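Local coordinates for protein adenosine kinase, putative (Trypanosoma brucei, PDB 3OTX) that probably phosphorylates adenosine to AMP at the expense of ATP, a magnesium-dependent step of purine salvage, at residues D240-E252 against V263-K277. The protein carries 1 engineered substitution. Residues are numbered along the deposited sequence; the frame is centred on the assembly and turned at random.
Sequences DCVEEIARRAVSE and VVFTRDIESTVLATK. With AP5 (bis(adenosine)-5'-pentaphosphate), chain C.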
loop_
_atom_site.group_PDB
_atom_site.type_symbol
_atom_site.label_atom_id
_atom_site.label_comp_id
_atom_site.label_asym_id
_atom_site.label_seq_id
_atom_site.Cartn_x
_atom_site.Cartn_y
_atom_site.Cartn_z
ATOM N N ASP A 240 -0.690 -9.408 22.261
ATOM C CA ASP A 240 -0.998 -9.840 20.885
ATOM C C ASP A 240 -2.478 -9.643 20.559
ATOM O O ASP A 240 -2.985 -10.166 19.556
ATOM C CB ASP A 240 -0.566 -11.299 20.640
ATOM C CG ASP A 240 -1.456 -12.315 21.356
ATOM O OD1 ASP A 240 -2.283 -11.907 22.195
ATOM O OD2 ASP A 240 -1.324 -13.525 21.078
ATOM N N CYS A 241 -3.170 -8.894 21.408
ATOM C CA CYS A 241 -4.570 -8.588 21.218
ATOM C C CYS A 241 -4.724 -7.400 20.272
ATOM O O CYS A 241 -4.374 -6.282 20.633
ATOM C CB CYS A 241 -5.187 -8.283 22.585
ATOM S SG CYS A 241 -6.902 -7.854 22.534
ATOM N N VAL A 242 -5.245 -7.652 19.072
ATOM C CA VAL A 242 -5.318 -6.624 18.047
ATOM C C VAL A 242 -6.142 -5.418 18.476
ATOM O O VAL A 242 -5.778 -4.270 18.166
ATOM C CB VAL A 242 -5.829 -7.224 16.711
ATOM C CG1 VAL A 242 -5.942 -6.163 15.632
ATOM C CG2 VAL A 242 -4.894 -8.368 16.272
ATOM N N GLU A 243 -7.238 -5.658 19.196
ATOM C CA GLU A 243 -8.036 -4.554 19.717
ATOM C C GLU A 243 -7.188 -3.695 20.661
ATOM O O GLU A 243 -7.212 -2.477 20.560
ATOM C CB GLU A 243 -9.302 -5.050 20.419
ATOM C CG GLU A 243 -10.353 -5.500 19.408
ATOM C CD GLU A 243 -11.689 -5.822 20.062
ATOM O OE1 GLU A 243 -12.057 -5.172 21.066
ATOM O OE2 GLU A 243 -12.369 -6.734 19.559
ATOM N N GLU A 244 -6.430 -4.331 21.542
ATOM C CA GLU A 244 -5.600 -3.589 22.517
ATOM C C GLU A 244 -4.470 -2.842 21.806
ATOM O O GLU A 244 -4.184 -1.693 22.118
ATOM C CB GLU A 244 -5.060 -4.535 23.612
ATOM C CG GLU A 244 -4.156 -3.876 24.655
ATOM C CD GLU A 244 -4.859 -2.776 25.448
ATOM O OE1 GLU A 244 -6.109 -2.717 25.449
ATOM O OE2 GLU A 244 -4.137 -1.955 26.045
ATOM N N ILE A 245 -3.851 -3.483 20.817
ATOM C CA ILE A 245 -2.809 -2.813 20.025
ATOM C C ILE A 245 -3.366 -1.563 19.356
ATOM O O ILE A 245 -2.729 -0.499 19.378
ATOM C CB ILE A 245 -2.153 -3.789 19.012
ATOM C CG1 ILE A 245 -1.527 -4.967 19.769
ATOM C CG2 ILE A 245 -1.075 -3.087 18.173
ATOM C CD1 ILE A 245 -1.149 -6.168 18.878
ATOM N N ALA A 246 -4.553 -1.676 18.764
ATOM C CA ALA A 246 -5.221 -0.524 18.152
ATOM C C ALA A 246 -5.511 0.602 19.168
ATOM O O ALA A 246 -5.216 1.771 18.886
ATOM C CB ALA A 246 -6.495 -0.950 17.394
ATOM N N ARG A 247 -6.055 0.246 20.338
ATOM C CA ARG A 247 -6.320 1.199 21.420
ATOM C C ARG A 247 -5.049 1.968 21.748
ATOM O O ARG A 247 -5.051 3.210 21.828
ATOM C CB ARG A 247 -6.800 0.412 22.656
ATOM C CG ARG A 247 -7.303 1.222 23.833
ATOM C CD ARG A 247 -8.006 0.269 24.821
ATOM N NE ARG A 247 -9.334 -0.121 24.340
ATOM C CZ ARG A 247 -9.739 -1.360 24.050
ATOM N NH1 ARG A 247 -8.941 -2.421 24.196
ATOM N NH2 ARG A 247 -10.977 -1.540 23.617
ATOM N N ARG A 248 -3.963 1.235 21.948
ATOM C CA ARG A 248 -2.692 1.867 22.320
ATOM C C ARG A 248 -2.085 2.704 21.158
ATOM O O ARG A 248 -1.415 3.719 21.391
ATOM C CB ARG A 248 -1.688 0.830 22.814
ATOM C CG ARG A 248 -2.097 0.044 24.029
ATOM C CD ARG A 248 -1.003 -0.914 24.417
ATOM N NE ARG A 248 -1.434 -1.836 25.463
ATOM C CZ ARG A 248 -0.629 -2.654 26.126
ATOM N NH1 ARG A 248 0.674 -2.668 25.861
ATOM N NH2 ARG A 248 -1.122 -3.453 27.063
ATOM N N ALA A 249 -2.287 2.295 19.913
ATOM C CA ALA A 249 -1.736 3.086 18.793
ATOM C C ALA A 249 -2.495 4.391 18.678
ATOM O O ALA A 249 -1.980 5.375 18.146
ATOM C CB ALA A 249 -1.842 2.294 17.489
ATOM N N VAL A 250 -3.723 4.406 19.181
ATOM C CA VAL A 250 -4.498 5.635 19.182
ATOM C C VAL A 250 -3.936 6.619 20.209
ATOM O O VAL A 250 -3.698 7.786 19.875
ATOM C CB VAL A 250 -6.012 5.383 19.403
ATOM C CG1 VAL A 250 -6.745 6.683 19.757
ATOM C CG2 VAL A 250 -6.612 4.721 18.152
ATOM N N SER A 251 -3.694 6.141 21.430
ATOM C CA SER A 251 -3.456 7.056 22.544
ATOM C C SER A 251 -2.004 7.110 23.034
ATOM O O SER A 251 -1.636 8.008 23.817
ATOM C CB SER A 251 -4.377 6.698 23.693
ATOM O OG SER A 251 -4.087 5.391 24.155
ATOM N N GLU A 252 -1.184 6.154 22.614
ATOM C CA GLU A 252 0.143 6.035 23.174
ATOM C C GLU A 252 1.222 6.386 22.164
ATOM O O GLU A 252 2.303 6.805 22.545
ATOM C CB GLU A 252 0.342 4.648 23.793
ATOM C CG GLU A 252 -0.574 4.412 25.009
ATOM C CD GLU A 252 -0.380 3.077 25.689
ATOM O OE1 GLU A 252 0.704 2.469 25.572
ATOM O OE2 GLU A 252 -1.298 2.661 26.441
ATOM N N VAL A 263 -7.004 4.075 13.840
ATOM C CA VAL A 263 -6.204 2.898 13.569
ATOM C C VAL A 263 -7.131 1.828 13.001
ATOM O O VAL A 263 -8.213 1.580 13.548
ATOM C CB VAL A 263 -5.470 2.420 14.839
ATOM C CG1 VAL A 263 -4.614 1.205 14.580
ATOM C CG2 VAL A 263 -4.564 3.553 15.421
ATOM N N VAL A 264 -6.712 1.203 11.900
ATOM C CA VAL A 264 -7.531 0.199 11.214
ATOM C C VAL A 264 -6.662 -1.030 10.991
ATOM O O VAL A 264 -5.679 -0.946 10.259
ATOM C CB VAL A 264 -7.961 0.718 9.823
ATOM C CG1 VAL A 264 -8.826 -0.329 9.088
ATOM C CG2 VAL A 264 -8.721 2.050 9.932
ATOM N N PHE A 265 -7.017 -2.163 11.589
ATOM C CA PHE A 265 -6.252 -3.408 11.429
ATOM C C PHE A 265 -7.177 -4.478 10.859
ATOM O O PHE A 265 -8.164 -4.877 11.502
ATOM C CB PHE A 265 -5.703 -3.929 12.773
ATOM C CG PHE A 265 -4.649 -3.072 13.399
ATOM C CD1 PHE A 265 -3.725 -2.384 12.614
ATOM C CD2 PHE A 265 -4.555 -3.001 14.801
ATOM C CE1 PHE A 265 -2.717 -1.615 13.212
ATOM C CE2 PHE A 265 -3.550 -2.236 15.404
ATOM C CZ PHE A 265 -2.648 -1.543 14.592
ATOM N N THR A 266 -6.847 -4.938 9.660
ATOM C CA THR A 266 -7.620 -5.977 9.001
ATOM C C THR A 266 -7.179 -7.351 9.493
ATOM O O THR A 266 -6.032 -7.540 9.939
ATOM C CB THR A 266 -7.515 -5.906 7.465
ATOM O OG1 THR A 266 -6.142 -6.070 7.075
ATOM C CG2 THR A 266 -7.996 -4.551 6.948
ATOM N N ARG A 267 -8.115 -8.307 9.395
ATOM C CA ARG A 267 -7.909 -9.623 9.967
ATOM C C ARG A 267 -8.367 -10.755 9.054
ATOM O O ARG A 267 -8.864 -11.761 9.531
ATOM C CB ARG A 267 -8.550 -9.730 11.364
ATOM C CG ARG A 267 -7.893 -8.752 12.378
ATOM C CD ARG A 267 -8.207 -9.202 13.782
ATOM N NE ARG A 267 -9.636 -9.065 14.007
ATOM C CZ ARG A 267 -10.182 -9.108 15.215
ATOM N NH1 ARG A 267 -9.411 -9.310 16.283
ATOM N NH2 ARG A 267 -11.493 -8.957 15.362
ATOM N N ASP A 268 -8.094 -10.611 7.758
ATOM C CA ASP A 268 -8.610 -11.527 6.698
ATOM C C ASP A 268 -10.110 -11.860 6.844
ATOM O O ASP A 268 -10.931 -10.943 6.665
ATOM C CB ASP A 268 -7.733 -12.789 6.455
ATOM C CG ASP A 268 -7.447 -13.576 7.714
ATOM O OD1 ASP A 268 -8.204 -14.510 8.033
ATOM O OD2 ASP A 268 -6.460 -13.223 8.401
ATOM N N ILE A 269 -10.480 -13.094 7.230
ATOM C CA ILE A 269 -11.918 -13.448 7.348
ATOM C C ILE A 269 -12.506 -12.951 8.684
ATOM O O ILE A 269 -13.722 -12.875 8.845
ATOM C CB ILE A 269 -12.210 -14.923 7.122
ATOM C CG1 ILE A 269 -11.505 -15.775 8.143
ATOM C CG2 ILE A 269 -11.824 -15.331 5.690
ATOM C CD1 ILE A 269 -12.115 -17.177 8.250
ATOM N N GLU A 270 -11.640 -12.583 9.630
ATOM C CA GLU A 270 -12.150 -12.089 10.900
ATOM C C GLU A 270 -12.392 -10.596 10.808
ATOM O O GLU A 270 -11.929 -9.914 9.895
ATOM C CB GLU A 270 -11.220 -12.408 12.085
ATOM C CG GLU A 270 -11.152 -13.870 12.411
ATOM C CD GLU A 270 -10.312 -14.120 13.652
ATOM O OE1 GLU A 270 -9.074 -13.965 13.563
ATOM O OE2 GLU A 270 -10.886 -14.449 14.705
ATOM N N SER A 271 -13.094 -10.062 11.805
ATOM C CA SER A 271 -13.494 -8.657 11.701
ATOM C C SER A 271 -12.332 -7.643 11.696
ATOM O O SER A 271 -11.262 -7.874 12.269
ATOM C CB SER A 271 -14.516 -8.313 12.795
ATOM O OG SER A 271 -13.891 -8.362 14.061
ATOM N N THR A 272 -12.551 -6.538 10.994
ATOM C CA THR A 272 -11.612 -5.462 10.946
ATOM C C THR A 272 -11.743 -4.639 12.230
ATOM O O THR A 272 -12.852 -4.325 12.674
ATOM C CB THR A 272 -11.851 -4.574 9.717
ATOM O OG1 THR A 272 -11.441 -5.292 8.546
ATOM C CG2 THR A 272 -11.031 -3.279 9.793
ATOM N N VAL A 273 -10.599 -4.324 12.814
ATOM C CA VAL A 273 -10.547 -3.567 14.087
ATOM C C VAL A 273 -10.414 -2.073 13.743
ATOM O O VAL A 273 -9.577 -1.693 12.940
ATOM C CB VAL A 273 -9.384 -4.053 14.976
ATOM C CG1 VAL A 273 -9.194 -3.162 16.229
ATOM C CG2 VAL A 273 -9.610 -5.473 15.421
ATOM N N LEU A 274 -11.308 -1.271 14.281
ATOM C CA LEU A 274 -11.378 0.154 13.980
ATOM C C LEU A 274 -11.318 0.906 15.305
ATOM O O LEU A 274 -12.201 0.749 16.137
ATOM C CB LEU A 274 -12.695 0.482 13.259
ATOM C CG LEU A 274 -13.053 1.940 12.949
ATOM C CD1 LEU A 274 -12.013 2.626 12.043
ATOM C CD2 LEU A 274 -14.447 2.090 12.309
ATOM N N ALA A 275 -10.266 1.699 15.520
ATOM C CA ALA A 275 -10.126 2.415 16.814
ATOM C C ALA A 275 -9.914 3.889 16.614
ATOM O O ALA A 275 -9.192 4.305 15.702
ATOM C CB ALA A 275 -8.993 1.851 17.638
ATOM N N THR A 276 -10.529 4.676 17.503
ATOM C CA THR A 276 -10.317 6.117 17.547
ATOM C C THR A 276 -10.288 6.515 19.028
ATOM O O THR A 276 -10.432 5.658 19.911
ATOM C CB THR A 276 -11.451 6.890 16.849
ATOM O OG1 THR A 276 -12.620 6.809 17.664
ATOM C CG2 THR A 276 -11.764 6.379 15.422
ATOM N N LYS A 277 -10.113 7.808 19.315
ATOM C CA LYS A 277 -10.161 8.268 20.704
ATOM C C LYS A 277 -11.484 7.873 21.353
ATOM O O LYS A 277 -11.578 7.817 22.584
ATOM C CB LYS A 277 -9.961 9.794 20.777
ATOM C CG LYS A 277 -11.117 10.586 20.202
ATOM C CD LYS A 277 -10.828 12.071 20.156
ATOM C CE LYS A 277 -12.053 12.809 19.669
ATOM N NZ LYS A 277 -11.738 14.238 19.421
HETATM P PA AP5 C . -6.092 -9.207 4.961
HETATM O O1A AP5 C . -5.735 -10.676 4.763
HETATM O O2A AP5 C . -6.155 -8.775 6.412
HETATM O O3A AP5 C . -5.071 -8.198 4.232
HETATM P PB AP5 C . -3.470 -8.364 4.105
HETATM O O1B AP5 C . -2.907 -9.322 5.109
HETATM O O2B AP5 C . -2.906 -6.986 4.074
HETATM O O3B AP5 C . -3.418 -9.019 2.655
HETATM P PG AP5 C . -2.312 -9.859 1.876
HETATM O O1G AP5 C . -3.036 -10.683 0.857
HETATM O O2G AP5 C . -1.492 -10.789 2.743
HETATM O O3G AP5 C . -1.549 -8.704 1.174
HETATM P PD AP5 C . -0.267 -8.739 0.190
HETATM O O1D AP5 C . 0.266 -10.134 -0.082
HETATM O O2D AP5 C . 0.675 -7.705 0.741
HETATM O O3D AP5 C . -0.942 -8.256 -1.189
HETATM P PE AP5 C . -1.156 -6.726 -1.656
HETATM O O1E AP5 C . -1.573 -5.893 -0.477
HETATM O O2E AP5 C . -2.051 -6.707 -2.893
HETATM O O5F AP5 C . -7.451 -8.932 4.155
HETATM C C5F AP5 C . -7.954 -7.604 4.002
HETATM C C4F AP5 C . -9.439 -7.673 3.739
HETATM O O4F AP5 C . -9.699 -8.531 2.620
HETATM C C3F AP5 C . -10.257 -8.309 4.859
HETATM O O3F AP5 C . -10.610 -7.331 5.806
HETATM C C2F AP5 C . -11.415 -8.931 4.133
HETATM O O2F AP5 C . -12.384 -7.951 3.855
HETATM C C1F AP5 C . -10.788 -9.351 2.800
HETATM N N9A AP5 C . -10.290 -10.756 2.793
HETATM C C8A AP5 C . -8.956 -11.173 2.794
HETATM N N7A AP5 C . -8.949 -12.534 2.761
HETATM C C5A AP5 C . -10.228 -12.976 2.722
HETATM C C6A AP5 C . -10.799 -14.227 2.637
HETATM N N6A AP5 C . -10.063 -15.329 2.474
HETATM N N1A AP5 C . -12.169 -14.329 2.599
HETATM C C2A AP5 C . -12.989 -13.212 2.618
HETATM N N3A AP5 C . -12.404 -11.966 2.690
HETATM C C4A AP5 C . -11.062 -11.848 2.718
HETATM O O5J AP5 C . 0.340 -6.246 -2.069
HETATM C C5J AP5 C . 1.020 -6.900 -3.127
HETATM C C4J AP5 C . 1.874 -5.817 -3.766
HETATM O O4J AP5 C . 2.972 -5.466 -2.909
HETATM C C3J AP5 C . 2.570 -6.263 -5.056
HETATM O O3J AP5 C . 1.875 -5.666 -6.151
HETATM C C2J AP5 C . 4.019 -5.769 -4.911
HETATM O O2J AP5 C . 4.507 -5.085 -6.059
HETATM C C1J AP5 C . 3.914 -4.830 -3.734
HETATM N N9B AP5 C . 5.186 -4.627 -3.026
HETATM C C8B AP5 C . 5.940 -5.617 -2.456
HETATM N N7B AP5 C . 7.051 -5.024 -1.948
HETATM C C5B AP5 C . 6.992 -3.677 -2.194
HETATM C C6B AP5 C . 7.849 -2.613 -1.887
HETATM N N6B AP5 C . 9.047 -2.762 -1.300
HETATM N N1B AP5 C . 7.460 -1.381 -2.338
HETATM C C2B AP5 C . 6.260 -1.123 -2.960
HETATM N N3B AP5 C . 5.439 -2.178 -3.302
HETATM C C4B AP5 C . 5.803 -3.426 -2.880
#
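A chi1 of 179° sets Val242 CG1 opposite the main-chain nitrogen and directs that methyl onto Phe265, whose own chi1 of -67° turns the ring so that its CD2/CE2 edge meets helix 242-251. The helix packs on the antiparallel hairpin 263-276 of the large sheet of this PfkB (ribokinase-like) fold, running at 27° to strand 270-276. Val242 CG1 lies 3.6 Å from Phe265 CD2, approaching the ring obliquely, and also meets Val273 CG2. Ile245 CG2 reaches Phe265 CE2 at 3.8 Å, while Ala246 N sits at the ring edge; that N-H is already spent on Val242 O within the helix. One face of the ring carries Val263 CG1. Ala246 CB settles among Val263, Val273 and Ala275. Farther along, Val263 CG2 touches both Ala249 CB and Val250 CG2, 3.6 Å from each. At the closed end of the hairpin, Thr266 OG1 just before the type II' turn 267-270 and Asp268 N within it each hydrogen-bond to AP5 O2A, and Arg225 forms a salt bridge with Asp268. The Arg267 guanidinium lies flat over Val273 CG2 and grips Ser271 side-on, NE to Ser271 O at 2.7 Å and NH2 to Ser271 OG at 2.8 Å.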